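Aminotransferase, class III (Thermomicrobium roseum, PDB 6IO1) acts as a thermostable (S)-enantioselective omega-transaminase, probably moving amino groups by way of a pyridoxal 5'-phosphate cofactor, bound here in its aminated form. Local coordinates at residues L107-L112 against T271-Q276; D260-G265 against F287-T292. One frame throughout, in Å; residues are numbered along the deposited sequence.

Contact 1: residues L107-L112 against T271-Q276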
loop_
_atom_site.group_PDB
_atom_site.type_symbol
_atom_site.label_atom_id
_atom_site.label_comp_id
_atom_site.label_asym_id
_atom_site.label_seq_id
_atom_site.Cartn_x
_atom_site.Cartn_y
_atom_site.Cartn_z
ATOM N N LEU B 107 15.731 -9.225 -15.786
ATOM C CA LEU B 107 14.724 -10.280 -15.899
ATOM C C LEU B 107 13.554 -9.869 -16.786
ATOM O O LEU B 107 13.032 -10.692 -17.550
ATOM C CB LEU B 107 14.233 -10.682 -14.509
ATOM C CG LEU B 107 15.269 -11.418 -13.658
ATOM C CD1 LEU B 107 14.720 -11.731 -12.275
ATOM C CD2 LEU B 107 15.727 -12.690 -14.357
ATOM N N PHE B 108 13.119 -8.619 -16.701
ATOM C CA PHE B 108 12.003 -8.179 -17.535
ATOM C C PHE B 108 12.494 -7.929 -18.958
ATOM O O PHE B 108 13.443 -7.163 -19.152
ATOM C CB PHE B 108 11.360 -6.917 -16.966
ATOM C CG PHE B 108 10.333 -7.185 -15.898
ATOM C CD1 PHE B 108 9.107 -7.742 -16.221
ATOM C CD2 PHE B 108 10.592 -6.872 -14.573
ATOM C CE1 PHE B 108 8.159 -7.987 -15.242
ATOM C CE2 PHE B 108 9.649 -7.113 -13.590
ATOM C CZ PHE B 108 8.432 -7.671 -13.926
ATOM N N PRO B 109 11.885 -8.559 -19.963
ATOM C CA PRO B 109 12.414 -8.458 -21.329
ATOM C C PRO B 109 12.346 -7.041 -21.879
ATOM O O PRO B 109 11.459 -6.255 -21.538
ATOM C CB PRO B 109 11.514 -9.405 -22.132
ATOM C CG PRO B 109 10.876 -10.298 -21.119
ATOM C CD PRO B 109 10.748 -9.488 -19.870
ATOM N N GLY B 110 13.308 -6.726 -22.744
ATOM C CA GLY B 110 13.328 -5.475 -23.461
ATOM C C GLY B 110 13.686 -4.281 -22.602
ATOM O O GLY B 110 14.292 -4.406 -21.533
ATOM N N PRO B 111 13.293 -3.088 -23.054
ATOM C CA PRO B 111 13.716 -1.861 -22.366
ATOM C C PRO B 111 12.911 -1.560 -21.111
ATOM O O PRO B 111 12.905 -0.419 -20.641
ATOM C CB PRO B 111 13.519 -0.772 -23.429
ATOM C CG PRO B 111 12.531 -1.327 -24.397
ATOM C CD PRO B 111 12.461 -2.820 -24.239
ATOM N N LEU B 112 12.247 -2.571 -20.548
ATOM C CA LEU B 112 11.588 -2.424 -19.250
ATOM C C LEU B 112 12.688 -2.434 -18.196
ATOM O O LEU B 112 12.981 -3.446 -17.553
ATOM C CB LEU B 112 10.573 -3.536 -19.018
ATOM C CG LEU B 112 9.256 -3.463 -19.790
ATOM C CD1 LEU B 112 8.483 -4.759 -19.626
ATOM C CD2 LEU B 112 8.426 -2.278 -19.324
ATOM N N THR B 271 5.919 -19.639 -17.278
ATOM C CA THR B 271 7.083 -18.842 -17.625
ATOM C C THR B 271 7.293 -17.842 -16.501
ATOM O O THR B 271 6.429 -17.667 -15.639
ATOM C CB THR B 271 6.910 -18.108 -18.961
ATOM O OG1 THR B 271 5.744 -17.280 -18.901
ATOM C CG2 THR B 271 6.769 -19.099 -20.108
ATOM N N LEU B 272 8.452 -17.181 -16.506
ATOM C CA LEU B 272 8.741 -16.226 -15.441
ATOM C C LEU B 272 7.693 -15.120 -15.391
ATOM O O LEU B 272 7.234 -14.739 -14.309
ATOM C CB LEU B 272 10.139 -15.635 -15.617
ATOM C CG LEU B 272 10.605 -14.780 -14.436
ATOM C CD1 LEU B 272 10.495 -15.564 -13.135
ATOM C CD2 LEU B 272 12.025 -14.281 -14.647
ATOM N N PHE B 273 7.291 -14.602 -16.549
ATOM C CA PHE B 273 6.259 -13.581 -16.620
ATOM C C PHE B 273 5.238 -13.947 -17.686
ATOM O O PHE B 273 5.555 -14.619 -18.672
ATOM C CB PHE B 273 6.855 -12.200 -16.911
ATOM C CG PHE B 273 7.862 -11.754 -15.893
ATOM C CD1 PHE B 273 7.480 -11.509 -14.585
ATOM C CD2 PHE B 273 9.192 -11.586 -16.241
ATOM C CE1 PHE B 273 8.403 -11.102 -13.642
ATOM C CE2 PHE B 273 10.120 -11.176 -15.303
ATOM C CZ PHE B 273 9.725 -10.935 -14.003
ATOM N N GLY B 274 3.998 -13.502 -17.468
ATOM C CA GLY B 274 2.935 -13.789 -18.414
ATOM C C GLY B 274 3.138 -13.145 -19.771
ATOM O O GLY B 274 2.642 -13.654 -20.781
ATOM N N MET B 275 3.846 -12.008 -19.817
ATOM C CA MET B 275 4.122 -11.355 -21.096
ATOM C C MET B 275 4.842 -12.296 -22.053
ATOM O O MET B 275 4.611 -12.252 -23.268
ATOM C CB MET B 275 4.931 -10.067 -20.884
ATOM C CG MET B 275 6.316 -10.240 -20.262
ATOM S SD MET B 275 7.015 -8.708 -19.605
ATOM C CE MET B 275 7.778 -7.996 -21.061
ATOM N N GLN B 276 5.728 -13.145 -21.528
ATOM C CA GLN B 276 6.415 -14.111 -22.379
ATOM C C GLN B 276 5.446 -15.144 -22.944
ATOM O O GLN B 276 5.583 -15.559 -24.100
ATOM C CB GLN B 276 7.537 -14.802 -21.605
ATOM C CG GLN B 276 8.347 -15.762 -22.461
ATOM C CD GLN B 276 9.585 -16.286 -21.762
ATOM O OE1 GLN B 276 9.940 -15.827 -20.677
ATOM N NE2 GLN B 276 10.250 -17.252 -22.385
#

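Contact 2: residues D260-G265 against F287-T292. With PMP (4'-deoxy-4'-aminopyridoxal-5'-phosphate), chain C.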
loop_
_atom_site.group_PDB
_atom_site.type_symbol
_atom_site.label_atom_id
_atom_site.label_comp_id
_atom_site.label_asym_id
_atom_site.label_seq_id
_atom_site.Cartn_x
_atom_site.Cartn_y
_atom_site.Cartn_z
ATOM N N ASP B 260 -0.613 -5.958 -16.023
ATOM C CA ASP B 260 -0.711 -6.232 -14.592
ATOM C C ASP B 260 -0.247 -7.664 -14.366
ATOM O O ASP B 260 -1.000 -8.616 -14.581
ATOM C CB ASP B 260 -2.142 -6.006 -14.109
ATOM C CG ASP B 260 -2.308 -6.217 -12.609
ATOM O OD1 ASP B 260 -1.455 -6.870 -11.979
ATOM O OD2 ASP B 260 -3.312 -5.720 -12.058
ATOM N N GLU B 261 0.997 -7.818 -13.914
ATOM C CA GLU B 261 1.584 -9.122 -13.642
ATOM C C GLU B 261 1.616 -9.445 -12.153
ATOM O O GLU B 261 2.460 -10.232 -11.715
ATOM C CB GLU B 261 2.994 -9.199 -14.230
ATOM C CG GLU B 261 3.040 -9.131 -15.749
ATOM C CD GLU B 261 3.379 -10.466 -16.383
ATOM O OE1 GLU B 261 3.251 -11.502 -15.698
ATOM O OE2 GLU B 261 3.778 -10.478 -17.567
ATOM N N VAL B 262 0.722 -8.838 -11.367
ATOM C CA VAL B 262 0.731 -9.043 -9.920
ATOM C C VAL B 262 0.530 -10.516 -9.581
ATOM O O VAL B 262 1.203 -11.062 -8.699
ATOM C CB VAL B 262 -0.330 -8.148 -9.250
ATOM C CG1 VAL B 262 -0.612 -8.611 -7.832
ATOM C CG2 VAL B 262 0.130 -6.696 -9.251
ATOM N N ILE B 263 -0.383 -11.186 -10.281
ATOM C CA ILE B 263 -0.622 -12.609 -10.051
ATOM C C ILE B 263 0.228 -13.471 -10.973
ATOM O O ILE B 263 0.914 -14.394 -10.523
ATOM C CB ILE B 263 -2.122 -12.934 -10.222
ATOM C CG1 ILE B 263 -2.946 -12.335 -9.085
ATOM C CG2 ILE B 263 -2.332 -14.438 -10.296
ATOM C CD1 ILE B 263 -4.410 -12.715 -9.144
ATOM N N THR B 264 0.195 -13.182 -12.276
ATOM C CA THR B 264 0.890 -14.017 -13.249
ATOM C C THR B 264 2.402 -13.957 -13.085
ATOM O O THR B 264 3.101 -14.903 -13.466
ATOM C CB THR B 264 0.506 -13.599 -14.669
ATOM O OG1 THR B 264 0.839 -12.219 -14.867
ATOM C CG2 THR B 264 -0.985 -13.792 -14.895
ATOM N N GLY B 265 2.921 -12.866 -12.529
ATOM C CA GLY B 265 4.353 -12.666 -12.501
ATOM C C GLY B 265 5.081 -13.671 -11.631
ATOM O O GLY B 265 4.530 -14.269 -10.705
ATOM N N PHE B 287 3.850 -5.351 -10.690
ATOM C CA PHE B 287 4.085 -6.648 -10.077
ATOM C C PHE B 287 3.948 -6.536 -8.568
ATOM O O PHE B 287 4.065 -5.456 -7.988
ATOM C CB PHE B 287 5.466 -7.213 -10.446
ATOM C CG PHE B 287 6.590 -6.226 -10.296
ATOM C CD1 PHE B 287 6.913 -5.363 -11.329
ATOM C CD2 PHE B 287 7.334 -6.174 -9.129
ATOM C CE1 PHE B 287 7.949 -4.459 -11.200
ATOM C CE2 PHE B 287 8.373 -5.272 -8.994
ATOM C CZ PHE B 287 8.680 -4.413 -10.031
ATOM N N ALA B 288 3.702 -7.686 -7.944
ATOM C CA ALA B 288 3.557 -7.808 -6.500
ATOM C C ALA B 288 3.512 -9.287 -6.151
ATOM O O ALA B 288 3.897 -10.128 -6.970
ATOM C CB ALA B 288 2.298 -7.095 -6.004
ATOM N N LYS B 289 3.063 -9.609 -4.939
ATOM C CA LYS B 289 2.820 -10.995 -4.554
ATOM C C LYS B 289 4.086 -11.844 -4.618
ATOM O O LYS B 289 4.930 -11.786 -3.719
ATOM C CB LYS B 289 1.729 -11.605 -5.441
ATOM C CG LYS B 289 0.344 -11.008 -5.239
ATOM C CD LYS B 289 -0.716 -11.816 -5.972
ATOM C CE LYS B 289 -2.109 -11.253 -5.737
ATOM N NZ LYS B 289 -2.463 -11.202 -4.293
ATOM N N GLY B 290 4.210 -12.644 -5.679
ATOM C CA GLY B 290 5.254 -13.651 -5.785
ATOM C C GLY B 290 6.679 -13.134 -5.731
ATOM O O GLY B 290 7.596 -13.926 -5.488
ATOM N N ILE B 291 6.894 -11.837 -5.981
ATOM C CA ILE B 291 8.254 -11.289 -6.002
ATOM C C ILE B 291 9.013 -11.632 -4.725
ATOM O O ILE B 291 10.223 -11.886 -4.753
ATOM C CB ILE B 291 8.220 -9.767 -6.255
ATOM C CG1 ILE B 291 9.643 -9.231 -6.433
ATOM C CG2 ILE B 291 7.500 -9.033 -5.128
ATOM C CD1 ILE B 291 9.704 -7.804 -6.916
ATOM N N THR B 292 8.320 -11.655 -3.589
ATOM C CA THR B 292 8.907 -12.060 -2.321
ATOM C C THR B 292 8.315 -13.357 -1.799
ATOM O O THR B 292 8.641 -13.764 -0.677
ATOM C CB THR B 292 8.727 -10.962 -1.265
ATOM O OG1 THR B 292 7.339 -10.619 -1.165
ATOM C CG2 THR B 292 9.522 -9.727 -1.636
HETATM N N1 PMP C . -3.572 -6.557 -9.130
HETATM C C2 PMP C . -3.991 -7.816 -9.260
HETATM C C2A PMP C . -3.847 -8.492 -10.589
HETATM C C3 PMP C . -4.557 -8.495 -8.175
HETATM O O3 PMP C . -4.976 -9.783 -8.338
HETATM C C4 PMP C . -4.683 -7.850 -6.941
HETATM C C4A PMP C . -5.289 -8.562 -5.757
HETATM N N4A PMP C . -5.075 -10.012 -5.803
HETATM C C5 PMP C . -4.236 -6.526 -6.824
HETATM C C6 PMP C . -3.691 -5.932 -7.948
HETATM C C5A PMP C . -4.346 -5.781 -5.529
HETATM O O4P PMP C . -3.154 -5.992 -4.709
HETATM P P PMP C . -3.052 -5.417 -3.204
HETATM O O1P PMP C . -1.676 -5.814 -2.704
HETATM O O2P PMP C . -3.229 -3.917 -3.317
HETATM O O3P PMP C . -4.174 -6.087 -2.435
HETATM O O HOH W 1 4.143 -10.028 -9.532
HETATM O O HOH W 2 3.420 -12.591 -8.504
#

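Contact 1: residues L107-L112 against T271-Q276
Phe108 and Phe273 come opposite each other with their CA atoms 7.9 Å apart, Phe108 just past the end of helix 95-107 and Phe273 just before helix 274-278. No hydrogen bond joins the two backbones, so side chains carry the contact. The two rings form an offset stack, centroids 4.0 Å apart and planes at 13°, with CE1 of Phe108 over the centre of the Phe273 ring. Leu272 CG covers the opposite face of Phe273, and Leu107 O lies in the plane of the Phe273 ring, at its edge, 3.7 Å from Phe273 CE2, where the ring's positive rim suits it. Met275 makes a Met-aromatic contact at the edge of Phe108; its chain, bent at chi3 (-85°), carries CE to 3.5 Å from Pro109 CD and 3.6 Å from Leu112 CD1, the flexible thioether letting the methyl reach both the rigid proline ring and the leucine branch. Thr271 OG1 and Gln276 N grip Phe273 O from opposite faces of its carbonyl plane. Were Phe273 replaced by an alanine, the Phe108 ring would probably lose its stacking partner, and a gap would open between it and Leu272. Around the contact, Phe266 meets Phe273 edge-to-face, and Phe287, ending strand 284-287, meets Phe108. Leu107 and Leu272 both rest on helix 328-344, through Leu338 and Leu341 respectively.

Contact 2: residues D260-G265 against F287-T292
Val262 and Lys289 make the tight part of this buried contact, their side chains crossing at about a right angle. Val262 CG1 touches Lys289 CG at 3.7 Å, while Lys289 CB lies 3.3 Å from Val262 O. Ile263 runs alongside the lysine, its CG1 3.6 Å from Lys289 CE, so the aliphatic stem rests against two branched side chains. A bend at chi4 (-58°) turns NZ, which bonds to Leu60 O, beside the cofactor's amino group. Val262 also faces the pyridine ring, with CB 3.6 Å from N1 of PMP; a compact beta-branched residue suits a flat ring. Looser is the backbone side: Val262 O and Ala288 O, both acceptors, come within 3.3 Å unbonded, and two waters link the segments instead. One gives to Glu261 O (2.8 Å from it) and accepts from Ala288 N; the other gives to Val262 O and accepts from Gly290 N. Asp260 OD1 takes Val262 N at 3.0 Å in an Asx turn, while OD2, held by His155 and Asn125, sits 3.1 Å from N1 of PMP. An aspartate at the pyridine nitrogen and a lysine near C4A are the pair expected in fold-type I PLP enzymes, to which class III aminotransferases belong.

The two contacts share a border, with centres 12 Å apart and segments that alternate along the chain. Glu261, in contact 2, forms probable hydrogen bonds with Gly274 N and Met275 N of contact 1, so that its carboxylate probably accepts from the backbone N-H groups at the start of helix 274-278. Contact 2 is the deeper, wholly buried and about 6 Å from the chain centre, whereas contact 1 has its centre about 16 Å from the chain centre and is only partly buried. Their chemistry follows: apolar and aromatic surfaces join the loops of 107-112/271-276, while 260-265/287-292 mixes polar groups, bridging waters and cofactor contacts just past the C-terminal ends of the neighbouring parallel strands 256-260 and 284-287.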